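Local coordinates for fibrillarin-like rRNA/tRNA 2'-O-methyltransferase (Methanocaldococcus jannaschii, PDB 1FBN), which probably transfers methyl groups from S-adenosyl-L-methionine to ribose 2'-hydroxyls of rRNA and tRNA, at sites chosen by a base-pairing guide RNA, at residues E11-E15 against I25-S29; K32-Y37 against E47-N53; P54-L59 against F216-M222. One frame throughout, in Å; residues are numbered along the deposited sequence.

Contact 1: E11-E15 against I25-S29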
loop_
_atom_site.group_PDB
_atom_site.type_symbol
_atom_site.label_atom_id
_atom_site.label_comp_id
_atom_site.label_asym_id
_atom_site.label_seq_id
_atom_site.Cartn_x
_atom_site.Cartn_y
_atom_site.Cartn_z
ATOM N N GLU A 11 0.087 13.540 3.515
ATOM C CA GLU A 11 1.467 14.004 3.622
ATOM C C GLU A 11 2.268 13.483 2.434
ATOM O O GLU A 11 2.452 12.276 2.275
ATOM C CB GLU A 11 2.125 13.578 4.940
ATOM C CG GLU A 11 3.543 14.146 5.093
ATOM C CD GLU A 11 4.189 13.839 6.433
ATOM O OE1 GLU A 11 3.644 14.266 7.473
ATOM O OE2 GLU A 11 5.257 13.191 6.444
ATOM N N ASN A 12 2.710 14.406 1.587
ATOM C CA ASN A 12 3.493 14.083 0.399
ATOM C C ASN A 12 2.724 13.286 -0.667
ATOM O O ASN A 12 3.295 12.461 -1.379
ATOM C CB ASN A 12 4.806 13.385 0.783
ATOM C CG ASN A 12 5.922 13.614 -0.238
ATOM O OD1 ASN A 12 6.947 12.921 -0.221
ATOM N ND2 ASN A 12 5.732 14.590 -1.123
ATOM N N ILE A 13 1.414 13.511 -0.729
ATOM C CA ILE A 13 0.540 12.899 -1.732
ATOM C C ILE A 13 -0.136 14.115 -2.370
ATOM O O ILE A 13 -0.378 15.115 -1.693
ATOM C CB ILE A 13 -0.518 11.949 -1.114
ATOM C CG1 ILE A 13 0.171 10.775 -0.419
ATOM C CG2 ILE A 13 -1.435 11.400 -2.209
ATOM C CD1 ILE A 13 -0.781 9.788 0.180
ATOM N N TYR A 14 -0.435 14.049 -3.662
ATOM C CA TYR A 14 -1.016 15.208 -4.329
ATOM C C TYR A 14 -2.307 14.980 -5.087
ATOM O O TYR A 14 -2.459 13.992 -5.806
ATOM C CB TYR A 14 0.039 15.854 -5.247
ATOM C CG TYR A 14 1.302 16.195 -4.493
ATOM C CD1 TYR A 14 2.305 15.244 -4.317
ATOM C CD2 TYR A 14 1.431 17.415 -3.828
ATOM C CE1 TYR A 14 3.392 15.485 -3.487
ATOM C CE2 TYR A 14 2.517 17.666 -2.995
ATOM C CZ TYR A 14 3.490 16.693 -2.824
ATOM O OH TYR A 14 4.539 16.910 -1.964
ATOM N N GLU A 15 -3.251 15.894 -4.885
ATOM C CA GLU A 15 -4.531 15.848 -5.576
ATOM C C GLU A 15 -4.361 16.643 -6.861
ATOM O O GLU A 15 -3.892 17.781 -6.830
ATOM C CB GLU A 15 -5.620 16.496 -4.735
ATOM C CG GLU A 15 -6.972 16.483 -5.394
ATOM C CD GLU A 15 -8.004 17.194 -4.562
ATOM O OE1 GLU A 15 -8.071 18.436 -4.650
ATOM O OE2 GLU A 15 -8.734 16.516 -3.809
ATOM N N ILE A 25 -4.956 11.658 -8.509
ATOM C CA ILE A 25 -3.920 11.826 -7.489
ATOM C C ILE A 25 -2.552 11.467 -8.043
ATOM O O ILE A 25 -2.441 10.755 -9.040
ATOM C CB ILE A 25 -4.171 10.974 -6.218
ATOM C CG1 ILE A 25 -4.208 9.485 -6.571
ATOM C CG2 ILE A 25 -5.438 11.449 -5.491
ATOM C CD1 ILE A 25 -4.295 8.584 -5.351
ATOM N N ALA A 26 -1.509 11.936 -7.370
ATOM C CA ALA A 26 -0.150 11.676 -7.813
ATOM C C ALA A 26 0.845 11.761 -6.667
ATOM O O ALA A 26 0.505 12.171 -5.554
ATOM C CB ALA A 26 0.233 12.675 -8.909
ATOM N N THR A 27 2.065 11.307 -6.934
ATOM C CA THR A 27 3.143 11.382 -5.959
ATOM C C THR A 27 4.306 12.114 -6.633
ATOM O O THR A 27 4.390 12.178 -7.867
ATOM C CB THR A 27 3.601 9.985 -5.457
ATOM O OG1 THR A 27 3.927 9.148 -6.568
ATOM C CG2 THR A 27 2.514 9.323 -4.623
ATOM N N LYS A 28 5.153 12.735 -5.820
ATOM C CA LYS A 28 6.312 13.460 -6.320
ATOM C C LYS A 28 7.440 12.436 -6.505
ATOM O O LYS A 28 7.964 11.887 -5.533
ATOM C CB LYS A 28 6.699 14.540 -5.312
ATOM C CG LYS A 28 7.727 15.526 -5.805
ATOM C CD LYS A 28 7.961 16.602 -4.763
ATOM C CE LYS A 28 6.726 17.455 -4.560
ATOM N NZ LYS A 28 6.962 18.521 -3.549
ATOM N N SER A 29 7.776 12.156 -7.762
ATOM C CA SER A 29 8.808 11.174 -8.112
ATOM C C SER A 29 10.189 11.382 -7.482
ATOM O O SER A 29 10.712 12.500 -7.469
ATOM C CB SER A 29 8.948 11.102 -9.637
ATOM O OG SER A 29 9.935 10.160 -10.028
HETATM O O HOH W 1 5.313 11.848 -3.163
#

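Contact 2: K32-Y37 against E47-N53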
loop_
_atom_site.group_PDB
_atom_site.type_symbol
_atom_site.label_atom_id
_atom_site.label_comp_id
_atom_site.label_asym_id
_atom_site.label_seq_id
_atom_site.Cartn_x
_atom_site.Cartn_y
_atom_site.Cartn_z
ATOM N N LYS A 32 13.502 10.997 -11.115
ATOM C CA LYS A 32 13.041 11.764 -12.264
ATOM C C LYS A 32 13.558 11.269 -13.610
ATOM O O LYS A 32 14.677 10.755 -13.721
ATOM C CB LYS A 32 13.345 13.242 -12.042
ATOM C CG LYS A 32 12.826 13.713 -10.681
ATOM C CD LYS A 32 12.980 15.201 -10.421
ATOM C CE LYS A 32 14.427 15.659 -10.449
ATOM N NZ LYS A 32 14.976 15.706 -11.839
ATOM N N GLY A 33 12.704 11.388 -14.621
ATOM C CA GLY A 33 13.050 10.947 -15.957
ATOM C C GLY A 33 12.768 9.471 -16.160
ATOM O O GLY A 33 13.233 8.870 -17.132
ATOM N N LYS A 34 11.994 8.883 -15.251
ATOM C CA LYS A 34 11.669 7.466 -15.348
ATOM C C LYS A 34 10.200 7.158 -15.112
ATOM O O LYS A 34 9.582 7.673 -14.179
ATOM C CB LYS A 34 12.509 6.655 -14.352
ATOM C CG LYS A 34 12.349 5.134 -14.476
ATOM C CD LYS A 34 13.061 4.396 -13.343
ATOM C CE LYS A 34 13.271 2.917 -13.657
ATOM N NZ LYS A 34 12.005 2.199 -13.968
ATOM N N LYS A 35 9.639 6.340 -15.996
ATOM C CA LYS A 35 8.263 5.896 -15.863
ATOM C C LYS A 35 8.351 4.430 -15.446
ATOM O O LYS A 35 8.995 3.619 -16.119
ATOM C CB LYS A 35 7.497 6.035 -17.179
ATOM C CG LYS A 35 7.123 7.465 -17.520
ATOM C CD LYS A 35 6.158 7.519 -18.688
ATOM C CE LYS A 35 5.771 8.953 -19.019
ATOM N NZ LYS A 35 4.743 9.001 -20.093
ATOM N N VAL A 36 7.769 4.117 -14.294
ATOM C CA VAL A 36 7.780 2.757 -13.767
ATOM C C VAL A 36 6.854 1.838 -14.561
ATOM O O VAL A 36 7.257 0.746 -14.965
ATOM C CB VAL A 36 7.373 2.739 -12.271
ATOM C CG1 VAL A 36 7.310 1.308 -11.745
ATOM C CG2 VAL A 36 8.361 3.554 -11.455
ATOM N N TYR A 37 5.632 2.303 -14.813
ATOM C CA TYR A 37 4.636 1.514 -15.539
ATOM C C TYR A 37 3.864 2.312 -16.594
ATOM O O TYR A 37 2.659 2.119 -16.782
ATOM C CB TYR A 37 3.665 0.858 -14.544
ATOM C CG TYR A 37 2.870 1.826 -13.684
ATOM C CD1 TYR A 37 3.461 2.491 -12.605
ATOM C CD2 TYR A 37 1.514 2.055 -13.937
ATOM C CE1 TYR A 37 2.715 3.360 -11.796
ATOM C CE2 TYR A 37 0.761 2.916 -13.138
ATOM C CZ TYR A 37 1.363 3.564 -12.072
ATOM O OH TYR A 37 0.604 4.406 -11.291
ATOM N N GLU A 47 10.495 19.135 -10.773
ATOM C CA GLU A 47 9.646 18.160 -10.090
ATOM C C GLU A 47 8.785 17.390 -11.088
ATOM O O GLU A 47 8.294 17.955 -12.065
ATOM C CB GLU A 47 8.722 18.870 -9.094
ATOM C CG GLU A 47 9.438 19.667 -8.016
ATOM C CD GLU A 47 9.820 18.831 -6.804
ATOM O OE1 GLU A 47 10.461 17.767 -6.973
ATOM O OE2 GLU A 47 9.478 19.250 -5.674
ATOM N N GLU A 48 8.609 16.097 -10.841
ATOM C CA GLU A 48 7.788 15.260 -11.704
ATOM C C GLU A 48 6.712 14.560 -10.885
ATOM O O GLU A 48 7.016 13.786 -9.981
ATOM C CB GLU A 48 8.645 14.231 -12.444
ATOM C CG GLU A 48 9.485 14.826 -13.570
ATOM C CD GLU A 48 10.252 13.788 -14.384
ATOM O OE1 GLU A 48 9.978 12.576 -14.251
ATOM O OE2 GLU A 48 11.134 14.194 -15.174
ATOM N N TYR A 49 5.453 14.883 -11.162
ATOM C CA TYR A 49 4.341 14.267 -10.454
ATOM C C TYR A 49 3.833 13.080 -11.260
ATOM O O TYR A 49 3.416 13.231 -12.406
ATOM C CB TYR A 49 3.219 15.281 -10.219
ATOM C CG TYR A 49 3.618 16.414 -9.302
ATOM C CD1 TYR A 49 4.195 17.579 -9.809
ATOM C CD2 TYR A 49 3.422 16.322 -7.925
ATOM C CE1 TYR A 49 4.568 18.625 -8.968
ATOM C CE2 TYR A 49 3.791 17.362 -7.074
ATOM C CZ TYR A 49 4.362 18.512 -7.602
ATOM O OH TYR A 49 4.718 19.547 -6.768
ATOM N N ARG A 50 3.918 11.894 -10.667
ATOM C CA ARG A 50 3.482 10.669 -11.327
ATOM C C ARG A 50 2.023 10.371 -11.032
ATOM O O ARG A 50 1.653 10.149 -9.878
ATOM C CB ARG A 50 4.334 9.479 -10.880
ATOM C CG ARG A 50 5.809 9.597 -11.190
ATOM C CD ARG A 50 6.457 8.226 -11.174
ATOM N NE ARG A 50 6.402 7.630 -9.850
ATOM C CZ ARG A 50 6.026 6.381 -9.587
ATOM N NH1 ARG A 50 5.657 5.551 -10.555
ATOM N NH2 ARG A 50 6.024 5.962 -8.333
ATOM N N ILE A 51 1.197 10.364 -12.075
ATOM C CA ILE A 51 -0.224 10.074 -11.926
ATOM C C ILE A 51 -0.367 8.646 -11.404
ATOM O O ILE A 51 0.081 7.691 -12.035
ATOM C CB ILE A 51 -0.980 10.248 -13.267
ATOM C CG1 ILE A 51 -0.907 11.711 -13.725
ATOM C CG2 ILE A 51 -2.426 9.791 -13.139
ATOM C CD1 ILE A 51 -1.438 12.726 -12.724
ATOM N N TRP A 52 -0.961 8.537 -10.220
ATOM C CA TRP A 52 -1.171 7.271 -9.517
ATOM C C TRP A 52 -2.486 6.612 -9.951
ATOM O O TRP A 52 -3.550 6.907 -9.407
ATOM C CB TRP A 52 -1.180 7.576 -8.016
ATOM C CG TRP A 52 -0.921 6.427 -7.092
ATOM C CD1 TRP A 52 -0.788 5.103 -7.416
ATOM C CD2 TRP A 52 -0.786 6.508 -5.669
ATOM N NE1 TRP A 52 -0.584 4.357 -6.276
ATOM C CE2 TRP A 52 -0.579 5.195 -5.191
ATOM C CE3 TRP A 52 -0.823 7.569 -4.750
ATOM C CZ2 TRP A 52 -0.408 4.912 -3.830
ATOM C CZ3 TRP A 52 -0.654 7.286 -3.395
ATOM C CH2 TRP A 52 -0.448 5.966 -2.950
ATOM N N ASN A 53 -2.391 5.696 -10.908
ATOM C CA ASN A 53 -3.552 4.999 -11.468
ATOM C C ASN A 53 -4.263 4.021 -10.514
ATOM O O ASN A 53 -3.702 2.991 -10.138
ATOM C CB ASN A 53 -3.123 4.271 -12.752
ATOM C CG ASN A 53 -4.301 3.812 -13.608
ATOM O OD1 ASN A 53 -5.442 3.737 -13.151
ATOM N ND2 ASN A 53 -4.017 3.502 -14.867
HETATM O O HOH W 2 9.254 10.211 -12.857
#

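Contact 3: P54-L59 against F216-M222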
loop_
_atom_site.group_PDB
_atom_site.type_symbol
_atom_site.label_atom_id
_atom_site.label_comp_id
_atom_site.label_asym_id
_atom_site.label_seq_id
_atom_site.Cartn_x
_atom_site.Cartn_y
_atom_site.Cartn_z
ATOM N N PRO A 54 -5.522 4.324 -10.135
ATOM C CA PRO A 54 -6.320 3.480 -9.236
ATOM C C PRO A 54 -6.682 2.125 -9.844
ATOM O O PRO A 54 -7.026 1.191 -9.127
ATOM C CB PRO A 54 -7.566 4.333 -8.985
ATOM C CG PRO A 54 -7.687 5.142 -10.235
ATOM C CD PRO A 54 -6.262 5.550 -10.483
ATOM N N ASN A 55 -6.626 2.031 -11.169
ATOM C CA ASN A 55 -6.922 0.783 -11.869
ATOM C C ASN A 55 -5.719 -0.159 -11.799
ATOM O O ASN A 55 -5.836 -1.353 -12.073
ATOM C CB ASN A 55 -7.255 1.058 -13.337
ATOM C CG ASN A 55 -8.524 1.858 -13.508
ATOM O OD1 ASN A 55 -9.623 1.345 -13.305
ATOM N ND2 ASN A 55 -8.382 3.123 -13.892
ATOM N N LYS A 56 -4.561 0.394 -11.448
ATOM C CA LYS A 56 -3.320 -0.370 -11.351
ATOM C C LYS A 56 -2.764 -0.465 -9.928
ATOM O O LYS A 56 -1.866 -1.259 -9.665
ATOM C CB LYS A 56 -2.265 0.226 -12.292
ATOM C CG LYS A 56 -2.338 -0.304 -13.722
ATOM C CD LYS A 56 -3.721 -0.117 -14.333
ATOM C CE LYS A 56 -3.991 -1.111 -15.466
ATOM N NZ LYS A 56 -5.423 -1.100 -15.909
ATOM N N SER A 57 -3.323 0.323 -9.011
ATOM C CA SER A 57 -2.877 0.338 -7.621
ATOM C C SER A 57 -4.055 0.382 -6.648
ATOM O O SER A 57 -4.826 1.343 -6.636
ATOM C CB SER A 57 -1.957 1.540 -7.385
ATOM O OG SER A 57 -1.583 1.658 -6.019
ATOM N N LYS A 58 -4.172 -0.650 -5.816
ATOM C CA LYS A 58 -5.254 -0.734 -4.839
ATOM C C LYS A 58 -5.215 0.399 -3.805
ATOM O O LYS A 58 -6.258 0.811 -3.288
ATOM C CB LYS A 58 -5.238 -2.092 -4.130
ATOM C CG LYS A 58 -5.486 -3.281 -5.047
ATOM C CD LYS A 58 -5.567 -4.581 -4.257
ATOM C CE LYS A 58 -5.545 -5.787 -5.178
ATOM N NZ LYS A 58 -4.254 -5.863 -5.927
ATOM N N LEU A 59 -4.013 0.886 -3.494
ATOM C CA LEU A 59 -3.860 1.978 -2.537
ATOM C C LEU A 59 -4.402 3.271 -3.160
ATOM O O LEU A 59 -5.099 4.042 -2.494
ATOM C CB LEU A 59 -2.392 2.128 -2.122
ATOM C CG LEU A 59 -2.077 3.181 -1.060
ATOM C CD1 LEU A 59 -3.006 3.026 0.138
ATOM C CD2 LEU A 59 -0.622 3.061 -0.635
ATOM N N PHE A 216 -12.737 -0.166 -9.257
ATOM C CA PHE A 216 -11.410 -0.644 -9.622
ATOM C C PHE A 216 -11.133 -2.118 -9.338
ATOM O O PHE A 216 -10.386 -2.763 -10.077
ATOM C CB PHE A 216 -10.371 0.257 -8.958
ATOM C CG PHE A 216 -10.696 1.718 -9.081
ATOM C CD1 PHE A 216 -10.456 2.397 -10.272
ATOM C CD2 PHE A 216 -11.314 2.398 -8.032
ATOM C CE1 PHE A 216 -10.831 3.725 -10.421
ATOM C CE2 PHE A 216 -11.694 3.725 -8.167
ATOM C CZ PHE A 216 -11.452 4.391 -9.366
ATOM N N GLU A 217 -11.736 -2.641 -8.272
ATOM C CA GLU A 217 -11.583 -4.044 -7.878
ATOM C C GLU A 217 -12.901 -4.525 -7.278
ATOM O O GLU A 217 -13.417 -3.913 -6.341
ATOM C CB GLU A 217 -10.470 -4.202 -6.836
ATOM C CG GLU A 217 -9.063 -3.893 -7.323
ATOM C CD GLU A 217 -8.569 -4.858 -8.389
ATOM O OE1 GLU A 217 -9.018 -6.024 -8.423
ATOM O OE2 GLU A 217 -7.710 -4.445 -9.195
ATOM N N LYS A 218 -13.445 -5.617 -7.808
ATOM C CA LYS A 218 -14.710 -6.142 -7.304
ATOM C C LYS A 218 -14.557 -7.026 -6.078
ATOM O O LYS A 218 -13.735 -7.942 -6.052
ATOM C CB LYS A 218 -15.478 -6.849 -8.420
ATOM C CG LYS A 218 -15.931 -5.863 -9.488
ATOM C CD LYS A 218 -16.497 -6.537 -10.720
ATOM C CE LYS A 218 -16.865 -5.497 -11.777
ATOM N NZ LYS A 218 -17.429 -6.123 -13.007
ATOM N N ASP A 219 -15.353 -6.717 -5.059
ATOM C CA ASP A 219 -15.346 -7.428 -3.782
ATOM C C ASP A 219 -13.988 -7.375 -3.077
ATOM O O ASP A 219 -13.474 -8.388 -2.592
ATOM C CB ASP A 219 -15.855 -8.866 -3.941
ATOM C CG ASP A 219 -17.342 -8.924 -4.257
ATOM O OD1 ASP A 219 -18.117 -8.181 -3.619
ATOM O OD2 ASP A 219 -17.736 -9.709 -5.148
ATOM N N HIS A 220 -13.424 -6.168 -3.050
ATOM C CA HIS A 220 -12.148 -5.866 -2.403
ATOM C C HIS A 220 -12.395 -4.700 -1.450
ATOM O O HIS A 220 -13.052 -3.721 -1.818
ATOM C CB HIS A 220 -11.098 -5.414 -3.422
ATOM C CG HIS A 220 -10.356 -6.529 -4.086
ATOM N ND1 HIS A 220 -10.935 -7.366 -5.015
ATOM C CD2 HIS A 220 -9.060 -6.910 -3.994
ATOM C CE1 HIS A 220 -10.028 -8.211 -5.469
ATOM N NE2 HIS A 220 -8.882 -7.956 -4.865
ATOM N N VAL A 221 -11.861 -4.805 -0.235
ATOM C CA VAL A 221 -12.001 -3.748 0.770
ATOM C C VAL A 221 -10.660 -3.485 1.446
ATOM O O VAL A 221 -9.964 -4.420 1.835
ATOM C CB VAL A 221 -13.033 -4.123 1.868
ATOM C CG1 VAL A 221 -12.993 -3.113 3.001
ATOM C CG2 VAL A 221 -14.432 -4.183 1.282
HETATM N N MSE A 222 -10.290 -2.210 1.546
HETATM C CA MSE A 222 -9.046 -1.813 2.199
HETATM C C MSE A 222 -9.349 -1.522 3.670
HETATM O O MSE A 222 -10.173 -0.663 3.989
HETATM C CB MSE A 222 -8.455 -0.561 1.526
HETATM C CG MSE A 222 -7.154 -0.027 2.139
HETATM SE SE MSE A 222 -5.687 -1.059 1.864
HETATM C CE MSE A 222 -5.180 -0.472 0.292
HETATM O O HOH W 3 -6.682 -1.449 -8.312
HETATM O O HOH W 4 -7.680 -3.357 -11.845
HETATM O O HOH W 5 -9.867 -1.711 -12.871
#

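Contact 1: E11-E15 against I25-S29
The phenol ring of Y14 turns an edge to strand 25-28: A26 O and T27 CA lie near the ring plane, T27 CA being 4.3 Å from Y14 CD1. K28 slants past the same ring, its CB 3.9 Å from Y14 CE1, and Y49 of strand 47-51, beyond strand 25-28, makes an edge-to-face pair with the Y14 ring. Because CG of Y14 stands anti to its carbonyl carbon (chi1 -55°), the ring swings back toward the start of its own strand, and its edge comes level with T27 and K28. The long K28 chain, bent at chi3 (-66°), brings NZ within 3.3 Å of Y14 OH for a weak hydrogen bond; NZ also has a long, weak ion pair with E47.

The two segments belong to a beta hairpin of strands 13-17 and 25-28, where Y14 and A26 form a hydrogen-bonded antiparallel pair. Y14 N gives to A26 O and A26 N to Y14 O, both at 2.8 Å. Next comes the non-hydrogen-bonded pair E15 and I25, with I25 CA approaching Y14 O at 3.1 Å in a CA-H...O contact. Toward the other end, a water joins N12 O to K28 N. The apolar branches of I13 and I25 suit their buried places against I63 of helix 58-64, while T27 hydrogen-bonds through OG1 to D94 and E15 forms a salt bridge with K7.

Contact 2: K32-Y37 against E47-N53
E48 reaches from its strand to the loop at K32 and G33, and its side chain can be followed outward. CB already points to the loop, and beyond CG the chain runs extended (chi2 -175°), which carries CD to 3.9 Å from K32 CB. OE1 then accepts an almost straight bond from G33 N at 3.0 Å, met on the syn side but 34° out of the carboxylate plane. A water lies 2.8 Å from the same OE1 and also touches K34 O. OE2 has a salt bridge to K43. An alanine here would take the carboxylate away, and G33 N would probably be left without its acceptor and K43 without its opposite charge, with the loop freer to shift. Glycine suits position 33 because the backbone is left-handed there, and a CB would press on the carbonyl O of K32.

Further along, R50, bent at chi3, brings its guanidinium obliquely past V36, with V36 CG2 3.5 Å from R50 NH1, and Y37 CE1 lies 3.9 Å from the same nitrogen; ring and guanidinium planes stand nearly perpendicular, 87° apart. The charge of R50 is met by E39 and D94. N53 CB sits at the edge of the Y37 ring, 4.1 Å from CE2.

The 32-37 loop thus lies over one side of strand 47-51, which pairs with strands 25-28 and 41-44 on its two edges. Helix 87-95 adjoins both segments: V36 touches S90, Y37 touches T87, and W52 stacks its ring on H91.

Contact 3: P54-L59 against F216-M222
F216 lays one face of its ring on P54, whose CB stands 3.7 Å from the ring centroid and 16° off the normal, a CH-pi contact. A proline suits the place because its compact, rigid ring holds C-H groups out toward the aromatic face; its CG also comes within 3.5 Å of F216 CE1. N55 meets the same ring at its edge, OD1 lying 3.3 Å from F216 CD1, while a water touches both N55 OD1 and F216 O.

E217 follows, its aliphatic CG packed against K58 CG. No direct hydrogen bond crosses between the segments; instead OE2 of E217 takes up water on the way to P54 O and N55 O, the second of these waters lying 2.9 Å from the carboxylate oxygen. A flexible, charged side chain fits this wet, partly exposed place.

Segment 216-222 belongs to a Rossmann-like methyltransferase fold: strand 220-227 runs antiparallel, inserted between strands 172-179 and 205-212 of the mixed sheet, and helix 58-64 begins against it, with S57 at its N-cap.

Beyond the turn, H220 is steered by ND1 donating to K218 O at 3.0 Å, from above the carbonyl plane. E217 CB lies over one face of the imidazole, and K58 CE slants up to it, 3.9 Å from H220 CD2. The end of K58 goes on to a salt bridge with D150.

M222, present as selenomethionine, is bent at chi2 (71°) and chi3 (85°) and curls so that CE reaches K58 O. M222 CE also lies 4.1 Å from L59 CD1. Y148 touches the side chains of both M222 and L59.

In the fold
Contacts 1 and 2, with centres 10 Å apart, share one antiparallel sheet: T27 O probably accepts a hydrogen bond from R50 N at 2.9 Å, and S29 N is similarly placed to E48 O. Contact 2 runs directly into contact 3 along the chain. W52 NE1 makes a weak hydrogen bond to S57 OG at 2.9 Å, and the indole packs through CZ2 on L59 CG, although the two centres are about 20 Å apart. Contacts 2 and 3 border the predicted S-adenosyl-L-methionine site, while contact 1 stands farther back. Of the predicted binding residues, T88 has its side chain about 9 Å from that of T27, T87 about 4 Å from Y37, and D150 about 3 Å from K58.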